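Intimin (Escherichia coli O127:H6 str. E2348/69, PDB 6TQD) mediates the intimate attachment of pathogenic bacteria to host cells, with Ig-like passenger domains that probably hold its adhesive tip away from the bacterial surface. Local coordinates at residues D4-N9 against L26-K31; L8-D13 against V79-Y84; H12-T17 against V94-T99; Q22-I27 against Y62-P67. One frame throughout, in Å; residues are numbered along the deposited sequence. Where two conformers were deposited one is given.

Contact 1 of 4, residues D4-N9 against L26-K31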
loop_
_atom_site.group_PDB
_atom_site.type_symbol
_atom_site.label_atom_id
_atom_site.label_comp_id
_atom_site.label_asym_id
_atom_site.label_seq_id
_atom_site.Cartn_x
_atom_site.Cartn_y
_atom_site.Cartn_z
ATOM N N ASP A 4 -26.301 -6.265 24.509
ATOM C CA ASP A 4 -27.075 -5.477 25.463
ATOM C C ASP A 4 -26.277 -5.197 26.738
ATOM O O ASP A 4 -26.405 -4.129 27.338
ATOM C CB ASP A 4 -28.377 -6.194 25.815
ATOM C CG ASP A 4 -29.168 -5.465 26.882
ATOM O OD1 ASP A 4 -29.893 -4.507 26.538
ATOM O OD2 ASP A 4 -29.053 -5.846 28.067
ATOM N N ILE A 5 -25.455 -6.154 27.153
ATOM C CA ILE A 5 -24.574 -5.924 28.294
ATOM C C ILE A 5 -23.268 -5.264 27.867
ATOM O O ILE A 5 -22.800 -4.322 28.516
ATOM C CB ILE A 5 -24.342 -7.228 29.086
ATOM C CG1 ILE A 5 -25.621 -7.613 29.839
ATOM C CG2 ILE A 5 -23.160 -7.073 30.047
ATOM C CD1 ILE A 5 -25.551 -8.946 30.550
ATOM N N LEU A 6 -22.659 -5.710 26.763
ATOM C CA LEU A 6 -21.344 -5.193 26.385
ATOM C C LEU A 6 -21.113 -5.436 24.905
ATOM O O LEU A 6 -21.183 -6.586 24.458
ATOM C CB LEU A 6 -20.259 -5.895 27.203
ATOM C CG LEU A 6 -18.827 -5.447 26.952
ATOM C CD1 LEU A 6 -18.696 -3.951 27.162
ATOM C CD2 LEU A 6 -17.875 -6.224 27.851
ATOM N N SER A 7 -20.833 -4.375 24.160
ATOM C CA SER A 7 -20.518 -4.494 22.741
ATOM C C SER A 7 -19.319 -3.617 22.398
ATOM O O SER A 7 -19.073 -2.580 23.029
ATOM C CB SER A 7 -21.703 -4.092 21.850
ATOM O OG SER A 7 -21.968 -2.705 21.928
ATOM N N LEU A 8 -18.547 -4.072 21.409
ATOM C CA LEU A 8 -17.420 -3.340 20.842
ATOM C C LEU A 8 -17.545 -3.358 19.325
ATOM O O LEU A 8 -17.737 -4.420 18.724
ATOM C CB LEU A 8 -16.112 -4.016 21.247
ATOM C CG LEU A 8 -14.829 -3.473 20.616
ATOM C CD1 LEU A 8 -14.569 -2.030 21.023
ATOM C CD2 LEU A 8 -13.639 -4.364 21.001
ATOM N N ASN A 9 -17.444 -2.189 18.707
ATOM C CA ASN A 9 -17.397 -2.070 17.258
ATOM C C ASN A 9 -16.216 -1.195 16.872
ATOM O O ASN A 9 -15.887 -0.239 17.578
ATOM C CB ASN A 9 -18.696 -1.480 16.691
ATOM C CG ASN A 9 -19.872 -2.473 16.753
ATOM O OD1 ASN A 9 -20.471 -2.686 17.810
ATOM N ND2 ASN A 9 -20.211 -3.076 15.614
ATOM N N LEU A 26 -12.632 3.312 18.634
ATOM C CA LEU A 26 -13.423 2.232 19.204
ATOM C C LEU A 26 -14.774 2.786 19.631
ATOM O O LEU A 26 -14.862 3.910 20.149
ATOM C CB LEU A 26 -12.721 1.661 20.441
ATOM C CG LEU A 26 -11.287 1.144 20.265
ATOM C CD1 LEU A 26 -10.757 0.625 21.607
ATOM C CD2 LEU A 26 -11.204 0.081 19.203
ATOM N N ILE A 27 -15.831 1.999 19.437
ATOM C CA ILE A 27 -17.175 2.373 19.877
ATOM C C ILE A 27 -17.653 1.290 20.839
ATOM O O ILE A 27 -17.966 0.168 20.419
ATOM C CB ILE A 27 -18.144 2.550 18.702
ATOM C CG1 ILE A 27 -17.655 3.669 17.774
ATOM C CG2 ILE A 27 -19.540 2.878 19.210
ATOM C CD1 ILE A 27 -18.493 3.863 16.526
ATOM N N VAL A 28 -17.725 1.634 22.124
ATOM C CA VAL A 28 -18.068 0.715 23.194
ATOM C C VAL A 28 -19.435 1.083 23.745
ATOM O O VAL A 28 -19.731 2.264 23.962
ATOM C CB VAL A 28 -17.023 0.782 24.325
ATOM C CG1 VAL A 28 -17.503 0.025 25.557
ATOM C CG2 VAL A 28 -15.681 0.254 23.847
ATOM N N LYS A 29 -20.255 0.070 23.993
ATOM C CA LYS A 29 -21.483 0.224 24.767
ATOM C C LYS A 29 -21.411 -0.785 25.898
ATOM O O LYS A 29 -21.247 -1.979 25.649
ATOM C CB LYS A 29 -22.729 -0.035 23.920
ATOM C CG LYS A 29 -22.941 0.943 22.773
ATOM C CD LYS A 29 -23.061 2.379 23.257
ATOM C CE LYS A 29 -23.612 3.288 22.164
ATOM N NZ LYS A 29 -22.862 3.166 20.876
ATOM N N SER A 30 -21.520 -0.300 27.136
ATOM C CA SER A 30 -21.321 -1.140 28.314
ATOM C C SER A 30 -22.342 -0.778 29.383
ATOM O O SER A 30 -22.352 0.352 29.876
ATOM C CB SER A 30 -19.917 -0.956 28.872
ATOM O OG SER A 30 -19.748 -1.658 30.087
ATOM N N LYS A 31 -23.193 -1.738 29.735
ATOM C CA LYS A 31 -24.159 -1.516 30.812
ATOM C C LYS A 31 -23.469 -1.295 32.153
ATOM O O LYS A 31 -23.927 -0.476 32.966
ATOM C CB LYS A 31 -25.125 -2.698 30.883
ATOM C CG LYS A 31 -26.177 -2.592 31.984
ATOM C CD LYS A 31 -27.096 -3.812 31.977
ATOM C CE LYS A 31 -28.069 -3.784 33.153
ATOM N NZ LYS A 31 -28.896 -5.024 33.223
HETATM O O HOH W 1 -29.429 -6.196 31.048
HETATM O O HOH W 2 -21.021 -4.083 30.603
HETATM O O HOH W 3 -20.465 -1.225 20.157
#
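The flat carboxamide of Asn9 meets Ile27 through a water at its OD1, and the carboxylate of Asp4 lies near Lys31. Asn9 OD1 accepts from this water at 2.8 Å; the water also donates to Ile27 O, at 2.9 Å, and accepts from Ser7 OG, so it ties two side chains of strand 6-9 to a backbone oxygen of strand 27-30. At the other end, a water donates to Asp4 OD2 at 3.0 Å and lies implausibly close to Lys31 NZ, so a water-mediated link between the two charges is doubtful; they make no direct salt bridge. Between these ends the strands run antiparallel at 176°. Ser7 pairs with Lys29 and Asn9 with Ile27 by two backbone bonds each, Ser7 N to Lys29 O being 2.9 Å, and Lys31 N adds a fifth bond to Ile5 O. Ser7 OG stands between its own backbone N and carbonyl carbon (chi1 69°), which brings it to 3.4 Å from Lys29 CB. On the face carrying Leu6, Leu8, Val28 and Ser30, the contact is largely apolar: Leu8 CD1 lies obliquely over Val28 CG2 at 3.8 Å, and Leu6 CD1 leans on Ser30 CB at 3.7 Å, while Ser30 OG donates to a water bound to Ile5 O. Strand 6-9 is the outermost strand of its sheet within the chain. Its leucine face looks across the domain to strand 76-85, where Leu6 meets Asp85, while Val28 rests on Leu34 of strand 34-40.

Contact 2 of 4, residues L8-D13 against V79-Y84. With NA (sodium ion), chain I.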
loop_
_atom_site.group_PDB
_atom_site.type_symbol
_atom_site.label_atom_id
_atom_site.label_comp_id
_atom_site.label_asym_id
_atom_site.label_seq_id
_atom_site.Cartn_x
_atom_site.Cartn_y
_atom_site.Cartn_z
ATOM N N LEU A 8 -18.547 -4.072 21.409
ATOM C CA LEU A 8 -17.420 -3.340 20.842
ATOM C C LEU A 8 -17.545 -3.358 19.325
ATOM O O LEU A 8 -17.737 -4.420 18.724
ATOM C CB LEU A 8 -16.112 -4.016 21.247
ATOM C CG LEU A 8 -14.829 -3.473 20.616
ATOM C CD1 LEU A 8 -14.569 -2.030 21.023
ATOM C CD2 LEU A 8 -13.639 -4.364 21.001
ATOM N N ASN A 9 -17.444 -2.189 18.707
ATOM C CA ASN A 9 -17.397 -2.070 17.258
ATOM C C ASN A 9 -16.216 -1.195 16.872
ATOM O O ASN A 9 -15.887 -0.239 17.578
ATOM C CB ASN A 9 -18.696 -1.480 16.691
ATOM C CG ASN A 9 -19.872 -2.473 16.753
ATOM O OD1 ASN A 9 -20.471 -2.686 17.810
ATOM N ND2 ASN A 9 -20.211 -3.076 15.614
ATOM N N ILE A 10 -15.577 -1.552 15.763
ATOM C CA ILE A 10 -14.455 -0.807 15.206
ATOM C C ILE A 10 -14.858 -0.360 13.814
ATOM O O ILE A 10 -14.767 -1.124 12.858
ATOM C CB ILE A 10 -13.169 -1.658 15.193
ATOM C CG1 ILE A 10 -12.891 -2.181 16.611
ATOM C CG2 ILE A 10 -11.998 -0.830 14.646
ATOM C CD1 ILE A 10 -11.603 -2.966 16.764
ATOM N N PRO A 11 -15.361 0.874 13.673
ATOM C CA PRO A 11 -16.022 1.266 12.420
ATOM C C PRO A 11 -15.080 1.425 11.248
ATOM O O PRO A 11 -15.535 1.334 10.105
ATOM C CB PRO A 11 -16.676 2.611 12.766
ATOM C CG PRO A 11 -15.874 3.132 13.908
ATOM C CD PRO A 11 -15.459 1.929 14.699
ATOM N N HIS A 12 -13.807 1.699 11.488
ATOM C CA HIS A 12 -12.894 2.038 10.412
ATOM C C HIS A 12 -11.615 1.228 10.530
ATOM O O HIS A 12 -11.009 1.170 11.601
ATOM C CB HIS A 12 -12.536 3.531 10.475
ATOM C CG HIS A 12 -13.725 4.440 10.441
ATOM N ND1 HIS A 12 -14.538 4.559 9.336
ATOM C CD2 HIS A 12 -14.248 5.260 11.383
ATOM C CE1 HIS A 12 -15.505 5.422 9.594
ATOM N NE2 HIS A 12 -15.354 5.860 10.831
ATOM N N ASP A 13 -11.190 0.635 9.417
ATOM C CA ASP A 13 -9.859 0.060 9.342
ATOM C C ASP A 13 -8.847 1.182 9.141
ATOM O O ASP A 13 -9.200 2.326 8.851
ATOM C CB ASP A 13 -9.768 -0.967 8.218
ATOM C CG ASP A 13 -10.571 -2.226 8.515
ATOM O OD1 ASP A 13 -10.587 -2.672 9.688
ATOM O OD2 ASP A 13 -11.185 -2.767 7.573
ATOM N N VAL A 79 -5.330 -7.501 13.423
ATOM C CA VAL A 79 -5.208 -7.510 14.872
ATOM C C VAL A 79 -6.622 -7.557 15.450
ATOM O O VAL A 79 -7.606 -7.269 14.767
ATOM C CB VAL A 79 -4.452 -6.279 15.409
ATOM C CG1 VAL A 79 -3.078 -6.165 14.757
ATOM C CG2 VAL A 79 -5.258 -5.011 15.156
ATOM N N THR A 80 -6.721 -7.933 16.730
ATOM C CA THR A 80 -8.018 -8.086 17.358
ATOM C C THR A 80 -8.053 -7.374 18.707
ATOM O O THR A 80 -7.056 -7.323 19.428
ATOM C CB THR A 80 -8.426 -9.560 17.550
ATOM O OG1 THR A 80 -7.362 -10.281 18.173
ATOM C CG2 THR A 80 -8.773 -10.192 16.211
ATOM N N ALA A 81 -9.226 -6.862 19.049
ATOM C CA ALA A 81 -9.453 -6.197 20.317
ATOM C C ALA A 81 -10.681 -6.779 20.981
ATOM O O ALA A 81 -11.692 -7.023 20.329
ATOM C CB ALA A 81 -9.713 -4.707 20.120
ATOM N N ARG A 82 -10.609 -6.941 22.294
ATOM C CA ARG A 82 -11.717 -7.410 23.102
ATOM C C ARG A 82 -11.888 -6.437 24.257
ATOM O O ARG A 82 -10.924 -6.140 24.970
ATOM C CB ARG A 82 -11.434 -8.820 23.622
ATOM C CG ARG A 82 -12.608 -9.476 24.339
ATOM C CD ARG A 82 -12.222 -10.824 24.939
ATOM N NE ARG A 82 -11.944 -11.892 23.971
ATOM C CZ ARG A 82 -12.871 -12.646 23.381
ATOM N NH1 ARG A 82 -14.159 -12.420 23.608
ATOM N NH2 ARG A 82 -12.518 -13.634 22.578
ATOM N N ALA A 83 -13.108 -5.958 24.456
ATOM C CA ALA A 83 -13.408 -5.090 25.587
ATOM C C ALA A 83 -13.877 -5.922 26.771
ATOM O O ALA A 83 -14.536 -6.951 26.602
ATOM C CB ALA A 83 -14.483 -4.079 25.211
ATOM N N TYR A 84 -13.522 -5.473 27.983
ATOM C CA TYR A 84 -14.018 -6.066 29.212
ATOM C C TYR A 84 -14.697 -4.986 30.048
ATOM O O TYR A 84 -14.205 -3.845 30.127
ATOM C CB TYR A 84 -12.904 -6.655 30.077
ATOM C CG TYR A 84 -12.329 -7.948 29.564
ATOM C CD1 TYR A 84 -11.407 -7.948 28.546
ATOM C CD2 TYR A 84 -12.699 -9.171 30.113
ATOM C CE1 TYR A 84 -10.865 -9.118 28.073
ATOM C CE2 TYR A 84 -12.157 -10.357 29.645
ATOM C CZ TYR A 84 -11.233 -10.315 28.623
ATOM O OH TYR A 84 -10.660 -11.474 28.120
HETATM NA NA NA I . -14.615 -2.718 11.053
HETATM O O HOH W 4 -14.474 -1.239 9.135
HETATM O O HOH W 5 -12.483 -2.939 11.681
HETATM O O HOH W 6 -14.481 -4.023 8.733
HETATM O O HOH W 7 -14.418 -4.675 12.768
#
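The two sheets of an Ig-like beta sandwich face each other here, with Leu8 and Ile10 of one side packed on Ala81 and Ala83 of the other. Leu8 lies near the end of strand 6-9, and after Asn9 the chain leaves that sheet to join the second one as strand 14-17, the split first strand familiar from Ig-like folds. Leu8 CD2 is the branch turned across the sandwich, lying 4.0 Å from Ala81 CB and 3.4 Å from Ala81 O. That oxygen is already engaged by the backbone of Val94, so the methyl group meets a satisfied carbonyl. Leu8 CB closes on Ala83 CB at 4.3 Å. Further along, Ile10 keeps its chain extended (chi2 -176°), which carries CD1 inward to 4.2 Å from Ala81 CB. The two small alanines let the larger side chains come close to the strand, and Ile37 of strand 34-40 packs against both. The backbone of Ile10 serves a different purpose: its O binds a sodium ion at 2.4 Å. Four waters complete the coordination that is modelled, one of them 2.2 Å from the sodium and donating to Asp13 OD1 at 2.8 Å. A second coordinating water makes a weak bond to Pro11 O. Across the sheets the contact thus rests on dispersion between aliphatic groups, while the ion has a single protein ligand and otherwise only water, consistent with a lightly held cation whose charge is probably offset in part by Asp13 through the water.

Contact 3 of 4, residues H12-T17 against V94-T99; sequences HDINGT and VLLTIT
Asp13, Ile14 and Gly16 dock onto Thr97 and Thr99 by four direct hydrogen bonds, as strand 14-17 pairs in parallel with strand 94-99 to place the second half of the split first strand beside the last strand of the Ig-like sandwich. Three bonds are backbone to backbone: Thr99 N to Ile14 O at 2.9 Å, Ile14 N to Thr97 O at 3.0 Å and Gly16 N to Thr99 O at 3.1 Å. The fourth extends the pairing with a side chain, Thr97 N donating a hydrogen bond to Asp13 OD1 at 3.1 Å from well above the carboxylate plane (59° out of it). With CG held beside its own backbone N (chi1 -69°), Asp13 can present this oxygen at the point where the strand pairing begins. The same OD1 accepts from two waters. One, at 2.6 Å from OD1, also bonds to Thr97 OG1, which has Lys78 NZ as a hydrogen-bond partner; the other donates as well to Leu95 O and belongs to the shell of the sodium ion. Three bonds on one oxygen should restrain the rotation of the carboxylate. Packing follows the usual alternation. Ile14 turns into the core, its CD1 crossing Leu96 CD2 at 4.1 Å and its CB beside Ile98 CG1, while Ile24 of the facing sheet packs on Ile14 and Leu96. On the other face Asn15 and Thr99 lie side by side pointing the same way, with Asn15 OD1 just 3.3 Å from Thr99 CB.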
loop_
_atom_site.group_PDB
_atom_site.type_symbol
_atom_site.label_atom_id
_atom_site.label_comp_id
_atom_site.label_asym_id
_atom_site.label_seq_id
_atom_site.Cartn_x
_atom_site.Cartn_y
_atom_site.Cartn_z
ATOM N N HIS A 12 -13.807 1.699 11.488
ATOM C CA HIS A 12 -12.894 2.038 10.412
ATOM C C HIS A 12 -11.615 1.228 10.530
ATOM O O HIS A 12 -11.009 1.170 11.601
ATOM C CB HIS A 12 -12.536 3.531 10.475
ATOM C CG HIS A 12 -13.725 4.440 10.441
ATOM N ND1 HIS A 12 -14.538 4.559 9.336
ATOM C CD2 HIS A 12 -14.248 5.260 11.383
ATOM C CE1 HIS A 12 -15.505 5.422 9.594
ATOM N NE2 HIS A 12 -15.354 5.860 10.831
ATOM N N ASP A 13 -11.190 0.635 9.417
ATOM C CA ASP A 13 -9.859 0.060 9.342
ATOM C C ASP A 13 -8.847 1.182 9.141
ATOM O O ASP A 13 -9.200 2.326 8.851
ATOM C CB ASP A 13 -9.768 -0.967 8.218
ATOM C CG ASP A 13 -10.571 -2.226 8.515
ATOM O OD1 ASP A 13 -10.587 -2.672 9.688
ATOM O OD2 ASP A 13 -11.185 -2.767 7.573
ATOM N N ILE A 14 -7.578 0.853 9.313
ATOM C CA ILE A 14 -6.505 1.836 9.276
ATOM C C ILE A 14 -5.663 1.611 8.033
ATOM O O ILE A 14 -5.299 0.470 7.713
ATOM C CB ILE A 14 -5.650 1.790 10.553
ATOM C CG1 ILE A 14 -6.481 2.330 11.724
ATOM C CG2 ILE A 14 -4.375 2.575 10.383
ATOM C CD1 ILE A 14 -5.903 2.055 13.071
ATOM N N ASN A 15 -5.418 2.696 7.303
ATOM C CA ASN A 15 -4.486 2.737 6.176
ATOM C C ASN A 15 -3.557 3.909 6.421
ATOM O O ASN A 15 -4.026 5.043 6.596
ATOM C CB ASN A 15 -5.249 2.951 4.879
ATOM C CG ASN A 15 -6.300 1.886 4.639
ATOM O OD1 ASN A 15 -5.983 0.716 4.431
ATOM N ND2 ASN A 15 -7.559 2.294 4.653
ATOM N N GLY A 16 -2.255 3.646 6.488
ATOM C CA GLY A 16 -1.316 4.697 6.821
ATOM C C GLY A 16 0.072 4.471 6.275
ATOM O O GLY A 16 0.433 3.380 5.850
ATOM N N THR A 17 0.867 5.533 6.345
ATOM C CA THR A 17 2.236 5.473 5.883
ATOM C C THR A 17 3.073 4.684 6.885
ATOM O O THR A 17 2.860 4.751 8.101
ATOM C CB THR A 17 2.802 6.893 5.797
ATOM O OG1 THR A 17 2.048 7.654 4.845
ATOM C CG2 THR A 17 4.268 6.862 5.312
ATOM N N VAL A 94 -12.826 -8.353 18.178
ATOM C CA VAL A 94 -13.176 -7.622 16.968
ATOM C C VAL A 94 -11.936 -7.357 16.134
ATOM O O VAL A 94 -10.908 -6.885 16.640
ATOM C CB VAL A 94 -13.890 -6.301 17.330
ATOM C CG1 VAL A 94 -14.295 -5.544 16.095
ATOM C CG2 VAL A 94 -15.113 -6.584 18.198
ATOM N N LEU A 95 -12.062 -7.589 14.832
ATOM C CA LEU A 95 -10.957 -7.466 13.903
ATOM C C LEU A 95 -10.753 -6.016 13.498
ATOM O O LEU A 95 -11.704 -5.280 13.211
ATOM C CB LEU A 95 -11.280 -8.291 12.656
ATOM C CG LEU A 95 -10.331 -8.174 11.469
ATOM C CD1 LEU A 95 -8.959 -8.695 11.836
ATOM C CD2 LEU A 95 -10.912 -8.930 10.288
ATOM N N LEU A 96 -9.493 -5.607 13.501
ATOM C CA LEU A 96 -9.036 -4.359 12.910
ATOM C C LEU A 96 -7.958 -4.722 11.899
ATOM O O LEU A 96 -7.027 -5.462 12.229
ATOM C CB LEU A 96 -8.446 -3.443 13.977
ATOM C CG LEU A 96 -7.675 -2.196 13.542
ATOM C CD1 LEU A 96 -8.573 -1.212 12.802
ATOM C CD2 LEU A 96 -7.009 -1.510 14.723
ATOM N N THR A 97 -8.084 -4.205 10.681
ATOM C CA THR A 97 -7.117 -4.439 9.618
ATOM C C THR A 97 -6.303 -3.171 9.408
ATOM O O THR A 97 -6.869 -2.079 9.252
ATOM C CB THR A 97 -7.818 -4.871 8.331
ATOM O OG1 THR A 97 -8.598 -6.054 8.583
ATOM C CG2 THR A 97 -6.802 -5.162 7.224
ATOM N N ILE A 98 -4.986 -3.318 9.435
ATOM C CA ILE A 98 -4.050 -2.210 9.290
ATOM C C ILE A 98 -3.234 -2.465 8.029
ATOM O O ILE A 98 -2.568 -3.501 7.910
ATOM C CB ILE A 98 -3.146 -2.088 10.526
ATOM C CG1 ILE A 98 -4.009 -1.806 11.768
ATOM C CG2 ILE A 98 -2.068 -1.018 10.331
ATOM C CD1 ILE A 98 -3.298 -2.019 13.083
ATOM N N THR A 99 -3.293 -1.530 7.091
ATOM C CA THR A 99 -2.558 -1.628 5.837
ATOM C C THR A 99 -1.509 -0.529 5.802
ATOM O O THR A 99 -1.815 0.636 6.075
ATOM C CB THR A 99 -3.503 -1.494 4.650
ATOM O OG1 THR A 99 -4.503 -2.524 4.732
ATOM C CG2 THR A 99 -2.747 -1.649 3.340
HETATM O O HOH W 5 -12.483 -2.939 11.681
HETATM O O HOH W 8 -11.169 -5.226 9.411
HETATM O O HOH W 9 -6.642 -1.630 6.219
#

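Contact 4 of 4, residues Q22-I27 against Y62-P67; sequences QKIQLI and YQAILP
Gln22 and Ala64 form an antiparallel hydrogen-bonded pair between strand 22-24 and strand 62-65, the two middle strands of one sheet of the Ig-like sandwich. The backbone bonds are Gln22 N to Ala64 O at 2.9 Å, lying in the carbonyl plane, Ala64 N to Gln22 O at 2.8 Å, and Ile24 N to Tyr62 O at 3.0 Å. Beyond Ile24 direct pairing between the segments stops. A water bridges the strands here, donating to Ile24 O and accepting from Tyr62 N, both at 2.7 Å, so both backbone groups keep a partner. Apolar contacts lie on the core side. Ile24 CD1 reaches over the neighbouring strand to 4.2 Å from Tyr62 CB and also touches Ala64 CB, while Leu26 CD1 approaches the Tyr62 ring obliquely. That ring leads away from the pair, meeting His53 edge-to-face and Trp39 with planes about 60° apart. The polar side chains find partners elsewhere: Gln63 NE2 bonds to Gln52 OE1 on strand 50-53, and Gln22 NE2 to Ser20 OG. The aliphatic part of Gln22 still serves the contact: chi1 of -63° sets CG beside the backbone N, against Leu66, and the bend at chi2 (-70°) turns only the carboxamide, with Gln22 CG 3.8 Å from Leu66 CD1.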
loop_
_atom_site.group_PDB
_atom_site.type_symbol
_atom_site.label_atom_id
_atom_site.label_comp_id
_atom_site.label_asym_id
_atom_site.label_seq_id
_atom_site.Cartn_x
_atom_site.Cartn_y
_atom_site.Cartn_z
ATOM N N GLN A 22 -1.171 6.011 14.164
ATOM C CA GLN A 22 -2.545 6.089 13.685
ATOM C C GLN A 22 -3.496 5.863 14.853
ATOM O O GLN A 22 -3.487 4.791 15.471
ATOM C CB GLN A 22 -2.788 5.032 12.609
ATOM C CG GLN A 22 -1.931 5.225 11.372
ATOM C CD GLN A 22 -2.346 6.441 10.568
ATOM O OE1 GLN A 22 -3.502 6.861 10.612
ATOM N NE2 GLN A 22 -1.405 7.016 9.830
ATOM N N LYS A 23 -4.328 6.861 15.135
ATOM C CA LYS A 23 -5.330 6.727 16.182
ATOM C C LYS A 23 -6.380 5.704 15.762
ATOM O O LYS A 23 -6.771 5.641 14.598
ATOM C CB LYS A 23 -6.005 8.074 16.428
ATOM C CG LYS A 23 -7.056 8.070 17.522
ATOM C CD LYS A 23 -7.833 9.381 17.549
ATOM C CE LYS A 23 -9.018 9.321 18.508
ATOM N NZ LYS A 23 -10.065 8.354 18.065
ATOM N N ILE A 24 -6.832 4.912 16.729
ATOM C CA ILE A 24 -7.845 3.885 16.536
ATOM C C ILE A 24 -9.141 4.360 17.168
ATOM O O ILE A 24 -9.150 4.780 18.328
ATOM C CB ILE A 24 -7.393 2.571 17.199
ATOM C CG1 ILE A 24 -6.110 2.041 16.548
ATOM C CG2 ILE A 24 -8.504 1.547 17.114
ATOM C CD1 ILE A 24 -5.350 1.037 17.378
ATOM N N GLN A 25 -10.234 4.298 16.416
ATOM C CA GLN A 25 -11.553 4.649 16.924
ATOM C C GLN A 25 -12.292 3.385 17.347
ATOM O O GLN A 25 -12.529 2.490 16.521
ATOM C CB GLN A 25 -12.367 5.443 15.906
ATOM C CG GLN A 25 -13.695 5.922 16.460
ATOM C CD GLN A 25 -14.521 6.696 15.455
ATOM O OE1 GLN A 25 -14.132 6.845 14.297
ATOM N NE2 GLN A 25 -15.666 7.202 15.897
ATOM N N LEU A 26 -12.632 3.312 18.634
ATOM C CA LEU A 26 -13.423 2.232 19.204
ATOM C C LEU A 26 -14.774 2.786 19.631
ATOM O O LEU A 26 -14.862 3.910 20.149
ATOM C CB LEU A 26 -12.721 1.661 20.441
ATOM C CG LEU A 26 -11.287 1.144 20.265
ATOM C CD1 LEU A 26 -10.757 0.625 21.607
ATOM C CD2 LEU A 26 -11.204 0.081 19.203
ATOM N N ILE A 27 -15.831 1.999 19.437
ATOM C CA ILE A 27 -17.175 2.373 19.877
ATOM C C ILE A 27 -17.653 1.290 20.839
ATOM O O ILE A 27 -17.966 0.168 20.419
ATOM C CB ILE A 27 -18.144 2.550 18.702
ATOM C CG1 ILE A 27 -17.655 3.669 17.774
ATOM C CG2 ILE A 27 -19.540 2.878 19.210
ATOM C CD1 ILE A 27 -18.493 3.863 16.526
ATOM N N TYR A 62 -6.432 4.120 22.060
ATOM C CA TYR A 62 -5.310 3.347 21.559
ATOM C C TYR A 62 -4.873 3.872 20.200
ATOM O O TYR A 62 -5.623 4.555 19.500
ATOM C CB TYR A 62 -5.692 1.863 21.437
ATOM C CG TYR A 62 -5.707 1.196 22.781
ATOM C CD1 TYR A 62 -6.848 1.218 23.579
ATOM C CD2 TYR A 62 -4.582 0.571 23.268
ATOM C CE1 TYR A 62 -6.845 0.628 24.826
ATOM C CE2 TYR A 62 -4.573 -0.036 24.484
ATOM C CZ TYR A 62 -5.707 0.012 25.275
ATOM O OH TYR A 62 -5.689 -0.599 26.504
ATOM N N GLN A 63 -3.644 3.543 19.848
ATOM C CA GLN A 63 -3.074 3.932 18.567
ATOM C C GLN A 63 -2.191 2.806 18.064
ATOM O O GLN A 63 -1.659 2.008 18.842
ATOM C CB GLN A 63 -2.240 5.209 18.694
ATOM C CG GLN A 63 -1.034 5.080 19.601
ATOM C CD GLN A 63 -0.490 6.433 20.050
ATOM O OE1 GLN A 63 -1.110 7.475 19.828
ATOM N NE2 GLN A 63 0.688 6.416 20.654
ATOM N N ALA A 64 -2.025 2.754 16.754
ATOM C CA ALA A 64 -1.158 1.780 16.120
ATOM C C ALA A 64 0.096 2.493 15.641
ATOM O O ALA A 64 0.004 3.561 15.026
ATOM C CB ALA A 64 -1.862 1.112 14.940
ATOM N N ILE A 65 1.248 1.915 15.954
ATOM C CA ILE A 65 2.531 2.308 15.381
ATOM C C ILE A 65 2.778 1.356 14.222
ATOM O O ILE A 65 2.943 0.151 14.421
ATOM C CB ILE A 65 3.659 2.234 16.412
ATOM C CG1 ILE A 65 3.276 2.982 17.697
ATOM C CG2 ILE A 65 4.948 2.784 15.802
ATOM C CD1 ILE A 65 2.764 4.382 17.482
ATOM N N LEU A 66 2.791 1.892 13.004
ATOM C CA LEU A 66 2.876 1.046 11.826
ATOM C C LEU A 66 4.319 0.627 11.561
ATOM O O LEU A 66 5.245 1.420 11.765
ATOM C CB LEU A 66 2.320 1.795 10.619
ATOM C CG LEU A 66 0.802 1.656 10.415
ATOM C CD1 LEU A 66 0.035 2.044 11.665
ATOM C CD2 LEU A 66 0.315 2.463 9.224
ATOM N N PRO A 67 4.544 -0.610 11.135
ATOM C CA PRO A 67 5.913 -1.039 10.816
ATOM C C PRO A 67 6.424 -0.384 9.536
ATOM O O PRO A 67 5.703 0.325 8.830
ATOM C CB PRO A 67 5.786 -2.554 10.646
ATOM C CG PRO A 67 4.391 -2.768 10.244
ATOM C CD PRO A 67 3.578 -1.705 10.954
HETATM O O HOH W 10 -8.743 3.497 20.717
#

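In the fold
Contacts 1 and 4 belong to the same sheet and share strand 21-30, which pairs with strand 6-9 at the domain surface and with strand 62-65 nearer the middle. Contact 3 is the corresponding edge pairing of the opposite sheet, parallel where the other two are antiparallel, and contact 2 joins the sheets face to face. The chemistry differs: surface contact 1 and partly buried contacts 3 and 4 rest on backbone bonds helped by waters, with an Asp13 side-chain bond in contact 3, whereas buried contact 2 is aliphatic packing. Contacts 2 and 3 meet at Asp13 and a water of the sodium shell, while Ile14 of contact 3 touches Ile24 of contact 4.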